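Local coordinates for telomeric DNA-binding factor trf1 (Schizosaccharomyces pombe, PDB 6K5S), which probably binds telomeric DNA as a member of the telomere repeat binding factor family, at residues A[50-54]-A[96-100]; A[159-163]-A[179-183]. All blocks are in the same frame, centred on the assembly; numbering follows the deposited sequence.

The two contacts lie on opposite sides of the centre of one all-helical chain. Their centres are 32 Å apart, their nearest atoms are about 16 Å apart, and they do not touch. Along the chain they come in series. Interaction 1 joins helix 41-60 to the loop between helix 76-94 and helix 102-113, and is complete before interaction 2 begins. Interaction 2 pairs helix 159-166 with helix 177-195. Both belong to the telomere repeat binding factor region of the chain. Segment 50-54 also reaches the second subunit, whereas no other chain of the assembly touches 159-163 or 179-183. Interaction 1 thus lies beside the subunit interface; interaction 2 is not touched by the other chain.

Interaction 1: residues A[50-54]-A[96-100]; sequences MNMFR and GALQI
The carbonyl O of Ala97 is gripped twice. Arg54 NH2 donates to Ala97 O at 2.9 Å, in a nearly straight bond with an N-H...O angle of 175°. The acceptor sits at the edge of the guanidinium, almost in its plane. The donor in turn lies in the plane of the carbonyl. A water gives the second bond, donating to Ala97 O at 3.1 Å. The same water accepts a weak bond from Arg54 NE. The water thus bridges the two residues beside the direct bond.

The arginine chain is bent at chi3 (-147°), which helps turn the guanidinium edge to the loop. Lower down, its aliphatic part slides past Leu98 in the opposite direction, with Arg54 CG 3.7 Å from Leu98 CD2. An alanine here would remove the guanidinium and most of this chain, and would probably leave Ala97 O without its direct donor and the CD2 branch of Leu98 less well covered.

Met50 and Phe53 add apolar contacts. The Met50 chain bends at chi2 and chi3 and brings the terminal methyl against both Ala97 and Leu98. Met50 CE lies 3.9 Å from Ala97 CB and 3.8 Å from Leu98 CD2. The other branch of Leu98 meets a ring edge: Leu98 CD1 is 4.2 Å from Phe53 CE2, near the ring plane. Phe53 also touches Ser17 and Ile20 of helix 10-24, and Ile89 of helix 76-94. Asn51 and Met52 pack on Met55 and Ile59 of the second subunit, respectively.

Just past helix 76-94, Gly96 has positive phi, and two bonds run back into the last turn. This is a Schellman motif, and the loop that follows it lies against helix 41-60 within an all-helical domain.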
loop_
_atom_site.group_PDB
_atom_site.type_symbol
_atom_site.label_atom_id
_atom_site.label_comp_id
_atom_site.label_asym_id
_atom_site.label_seq_id
_atom_site.Cartn_x
_atom_site.Cartn_y
_atom_site.Cartn_z
ATOM N N MET A 50 1.792 -8.886 -2.660
ATOM C CA MET A 50 0.462 -9.361 -3.058
ATOM C C MET A 50 -0.571 -9.146 -1.963
ATOM O O MET A 50 -1.739 -8.851 -2.255
ATOM C CB MET A 50 0.492 -10.839 -3.451
ATOM C CG MET A 50 1.050 -11.066 -4.860
ATOM S SD MET A 50 0.217 -10.233 -6.254
ATOM C CE MET A 50 -1.503 -10.580 -5.893
ATOM N N ASN A 51 -0.171 -9.315 -0.698
ATOM C CA ASN A 51 -1.101 -9.084 0.406
ATOM C C ASN A 51 -1.514 -7.622 0.485
ATOM O O ASN A 51 -2.681 -7.310 0.760
ATOM C CB ASN A 51 -0.479 -9.524 1.730
ATOM C CG ASN A 51 -0.438 -11.036 1.876
ATOM O OD1 ASN A 51 -1.118 -11.755 1.143
ATOM N ND2 ASN A 51 0.352 -11.522 2.830
ATOM N N MET A 52 -0.573 -6.705 0.262
ATOM C CA MET A 52 -0.960 -5.298 0.227
ATOM C C MET A 52 -1.819 -5.023 -0.999
ATOM O O MET A 52 -2.793 -4.265 -0.917
ATOM C CB MET A 52 0.272 -4.386 0.254
ATOM C CG MET A 52 0.892 -4.163 1.685
ATOM S SD MET A 52 2.434 -3.177 1.652
ATOM C CE MET A 52 3.398 -4.236 0.629
ATOM N N PHE A 53 -1.498 -5.660 -2.126
ATOM C CA PHE A 53 -2.248 -5.409 -3.351
ATOM C C PHE A 53 -3.693 -5.869 -3.203
ATOM O O PHE A 53 -4.624 -5.140 -3.546
ATOM C CB PHE A 53 -1.587 -6.086 -4.544
ATOM C CG PHE A 53 -2.217 -5.728 -5.871
ATOM C CD1 PHE A 53 -2.144 -4.426 -6.360
ATOM C CD2 PHE A 53 -2.883 -6.681 -6.621
ATOM C CE1 PHE A 53 -2.717 -4.097 -7.583
ATOM C CE2 PHE A 53 -3.466 -6.360 -7.828
ATOM C CZ PHE A 53 -3.379 -5.054 -8.313
ATOM N N ARG A 54 -3.896 -7.061 -2.641
ATOM C CA ARG A 54 -5.249 -7.530 -2.376
ATOM C C ARG A 54 -6.046 -6.534 -1.529
ATOM O O ARG A 54 -7.226 -6.282 -1.805
ATOM C CB ARG A 54 -5.196 -8.901 -1.700
ATOM C CG ARG A 54 -5.050 -10.063 -2.647
ATOM C CD ARG A 54 -4.901 -11.422 -1.886
ATOM N NE ARG A 54 -4.036 -12.311 -2.651
ATOM C CZ ARG A 54 -2.832 -12.757 -2.282
ATOM N NH1 ARG A 54 -2.307 -12.454 -1.096
ATOM N NH2 ARG A 54 -2.157 -13.541 -3.113
ATOM N N GLY A 96 -1.725 -17.310 -10.852
ATOM C CA GLY A 96 -2.332 -17.921 -9.686
ATOM C C GLY A 96 -2.255 -17.127 -8.403
ATOM O O GLY A 96 -2.785 -17.587 -7.380
ATOM N N ALA A 97 -1.631 -15.942 -8.425
ATOM C CA ALA A 97 -1.563 -15.099 -7.235
ATOM C C ALA A 97 -2.926 -14.518 -6.870
ATOM O O ALA A 97 -3.164 -14.174 -5.710
ATOM C CB ALA A 97 -0.536 -13.988 -7.458
ATOM N N LEU A 98 -3.826 -14.390 -7.835
ATOM C CA LEU A 98 -5.197 -13.988 -7.582
ATOM C C LEU A 98 -6.106 -15.054 -8.162
ATOM O O LEU A 98 -5.747 -15.713 -9.142
ATOM C CB LEU A 98 -5.527 -12.632 -8.218
ATOM C CG LEU A 98 -4.872 -11.368 -7.653
ATOM C CD1 LEU A 98 -5.251 -10.140 -8.505
ATOM C CD2 LEU A 98 -5.286 -11.185 -6.190
ATOM N N GLN A 99 -7.281 -15.195 -7.548
ATOM C CA GLN A 99 -8.274 -16.214 -7.886
ATOM C C GLN A 99 -9.353 -15.568 -8.750
ATOM O O GLN A 99 -10.390 -15.115 -8.257
ATOM C CB GLN A 99 -8.867 -16.832 -6.622
ATOM C CG GLN A 99 -7.913 -17.795 -5.922
ATOM C CD GLN A 99 -7.375 -18.857 -6.864
ATOM O OE1 GLN A 99 -6.206 -18.818 -7.262
ATOM N NE2 GLN A 99 -8.231 -19.811 -7.235
ATOM N N ILE A 100 -9.111 -15.544 -10.055
ATOM C CA ILE A 100 -10.049 -14.980 -11.015
ATOM C C ILE A 100 -10.259 -16.017 -12.111
ATOM O O ILE A 100 -9.306 -16.428 -12.779
ATOM C CB ILE A 100 -9.550 -13.635 -11.575
ATOM C CG1 ILE A 100 -9.335 -12.672 -10.401
ATOM C CG2 ILE A 100 -10.541 -13.061 -12.580
ATOM C CD1 ILE A 100 -8.814 -11.295 -10.766
HETATM O O HOH W 1 -5.654 -14.547 -3.940
#

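Interaction 2: residues A[159-163]-A[179-183]; sequences MAHRF and EKQII
Phe163 and Glu179 make the CH-pi contact between the helices. Glu179 CG lies over one face of the ring, 3.9 Å from its centroid and 21° off the ring normal. The carboxylate plane is only 8° from the ring plane, and the two side chains run past each other in opposite directions.

Two apolar contacts meet the edge of the same ring. Phe163 CZ is 4.0 Å from Ile182 CG2, and Phe163 CE2 is 3.8 Å from Ile183 CG1. Two more lie beside it. Met159 bends at chi3, and its CE reaches Ile182 CG2 at 4.0 Å. Ile183 extends its CD1 to Ala160 CB at 3.6 Å.

The polar link is through water. One water donates to Phe163 O at 2.6 Å and to Glu179 OE2 at 2.7 Å. Glu179 OE1 accepts a bond from Thr176 N and forms a salt bridge with Arg167, which probably helps fix the carboxylate.

The short helical segments run roughly antiparallel, at 151°, and their axes approach to 10.3 Å. They join helix 159-166 to helix 177-195. Leu175 from the connecting loop covers Ala160 and Ile183, while Ile120, in the loop before helix 122-141, packs against Ile182.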
loop_
_atom_site.group_PDB
_atom_site.type_symbol
_atom_site.label_atom_id
_atom_site.label_comp_id
_atom_site.label_asym_id
_atom_site.label_seq_id
_atom_site.Cartn_x
_atom_site.Cartn_y
_atom_site.Cartn_z
ATOM N N MET A 159 -19.455 -11.775 -32.276
ATOM C CA MET A 159 -18.154 -11.147 -32.047
ATOM C C MET A 159 -18.063 -9.812 -32.779
ATOM O O MET A 159 -17.471 -8.854 -32.266
ATOM C CB MET A 159 -17.018 -12.078 -32.482
ATOM C CG MET A 159 -16.500 -13.036 -31.393
ATOM S SD MET A 159 -14.881 -13.791 -31.746
ATOM C CE MET A 159 -13.881 -12.344 -31.588
ATOM N N ALA A 160 -18.670 -9.723 -33.968
ATOM C CA ALA A 160 -18.608 -8.493 -34.753
ATOM C C ALA A 160 -19.424 -7.384 -34.110
ATOM O O ALA A 160 -18.972 -6.238 -34.023
ATOM C CB ALA A 160 -19.101 -8.751 -36.177
ATOM N N HIS A 161 -20.647 -7.698 -33.673
ATOM C CA HIS A 161 -21.432 -6.699 -32.959
ATOM C C HIS A 161 -20.746 -6.281 -31.669
ATOM O O HIS A 161 -20.845 -5.117 -31.261
ATOM C CB HIS A 161 -22.830 -7.227 -32.657
ATOM C CG HIS A 161 -23.714 -6.216 -31.995
ATOM N ND1 HIS A 161 -24.488 -6.508 -30.893
ATOM C CD2 HIS A 161 -23.933 -4.909 -32.274
ATOM C CE1 HIS A 161 -25.150 -5.426 -30.524
ATOM N NE2 HIS A 161 -24.831 -4.442 -31.346
ATOM N N ARG A 162 -20.036 -7.206 -31.020
ATOM C CA ARG A 162 -19.299 -6.834 -29.820
ATOM C C ARG A 162 -18.189 -5.841 -30.140
ATOM O O ARG A 162 -17.979 -4.881 -29.388
ATOM C CB ARG A 162 -18.740 -8.081 -29.137
ATOM C CG ARG A 162 -19.728 -8.746 -28.214
ATOM C CD ARG A 162 -19.018 -9.633 -27.215
ATOM N NE ARG A 162 -19.603 -10.969 -27.176
ATOM C CZ ARG A 162 -20.329 -11.424 -26.164
ATOM N NH1 ARG A 162 -20.556 -10.636 -25.120
ATOM N NH2 ARG A 162 -20.827 -12.657 -26.197
ATOM N N PHE A 163 -17.470 -6.047 -31.252
ATOM C CA PHE A 163 -16.405 -5.111 -31.618
ATOM C C PHE A 163 -16.964 -3.723 -31.907
ATOM O O PHE A 163 -16.358 -2.711 -31.537
ATOM C CB PHE A 163 -15.632 -5.605 -32.840
ATOM C CG PHE A 163 -14.627 -6.672 -32.545
ATOM C CD1 PHE A 163 -13.852 -6.624 -31.399
ATOM C CD2 PHE A 163 -14.456 -7.730 -33.420
ATOM C CE1 PHE A 163 -12.927 -7.607 -31.126
ATOM C CE2 PHE A 163 -13.522 -8.718 -33.165
ATOM C CZ PHE A 163 -12.755 -8.661 -32.014
ATOM N N GLU A 179 -10.054 -6.504 -36.861
ATOM C CA GLU A 179 -11.251 -7.079 -36.254
ATOM C C GLU A 179 -11.780 -8.255 -37.073
ATOM O O GLU A 179 -12.077 -9.328 -36.524
ATOM C CB GLU A 179 -12.316 -5.997 -36.084
ATOM C CG GLU A 179 -12.134 -5.143 -34.819
ATOM C CD GLU A 179 -12.904 -3.825 -34.866
ATOM O OE1 GLU A 179 -13.586 -3.552 -35.886
ATOM O OE2 GLU A 179 -12.827 -3.056 -33.882
ATOM N N LYS A 180 -11.884 -8.085 -38.396
ATOM C CA LYS A 180 -12.367 -9.187 -39.222
ATOM C C LYS A 180 -11.370 -10.336 -39.272
ATOM O O LYS A 180 -11.781 -11.498 -39.343
ATOM C CB LYS A 180 -12.709 -8.690 -40.629
ATOM C CG LYS A 180 -13.624 -7.479 -40.603
ATOM C CD LYS A 180 -14.093 -7.035 -41.990
ATOM C CE LYS A 180 -13.129 -6.031 -42.594
ATOM N NZ LYS A 180 -11.993 -6.746 -43.245
ATOM N N GLN A 181 -10.070 -10.046 -39.201
ATOM C CA GLN A 181 -9.091 -11.127 -39.107
ATOM C C GLN A 181 -9.258 -11.919 -37.811
ATOM O O GLN A 181 -9.131 -13.155 -37.801
ATOM C CB GLN A 181 -7.675 -10.568 -39.208
ATOM C CG GLN A 181 -7.230 -10.278 -40.622
ATOM C CD GLN A 181 -7.375 -11.490 -41.510
ATOM O OE1 GLN A 181 -6.888 -12.574 -41.178
ATOM N NE2 GLN A 181 -8.057 -11.323 -42.641
ATOM N N ILE A 182 -9.524 -11.223 -36.699
ATOM C CA ILE A 182 -9.735 -11.917 -35.431
ATOM C C ILE A 182 -10.964 -12.808 -35.514
ATOM O O ILE A 182 -10.931 -13.984 -35.129
ATOM C CB ILE A 182 -9.859 -10.914 -34.272
ATOM C CG1 ILE A 182 -8.565 -10.127 -34.103
ATOM C CG2 ILE A 182 -10.210 -11.651 -32.990
ATOM C CD1 ILE A 182 -8.736 -8.928 -33.192
ATOM N N ILE A 183 -12.074 -12.261 -36.013
ATOM C CA ILE A 183 -13.277 -13.071 -36.147
ATOM C C ILE A 183 -12.985 -14.319 -36.972
ATOM O O ILE A 183 -13.384 -15.433 -36.609
ATOM C CB ILE A 183 -14.417 -12.238 -36.749
ATOM C CG1 ILE A 183 -14.785 -11.109 -35.788
ATOM C CG2 ILE A 183 -15.635 -13.110 -37.007
ATOM C CD1 ILE A 183 -15.897 -10.280 -36.265
HETATM O O HOH W 2 -13.809 -2.970 -31.335
#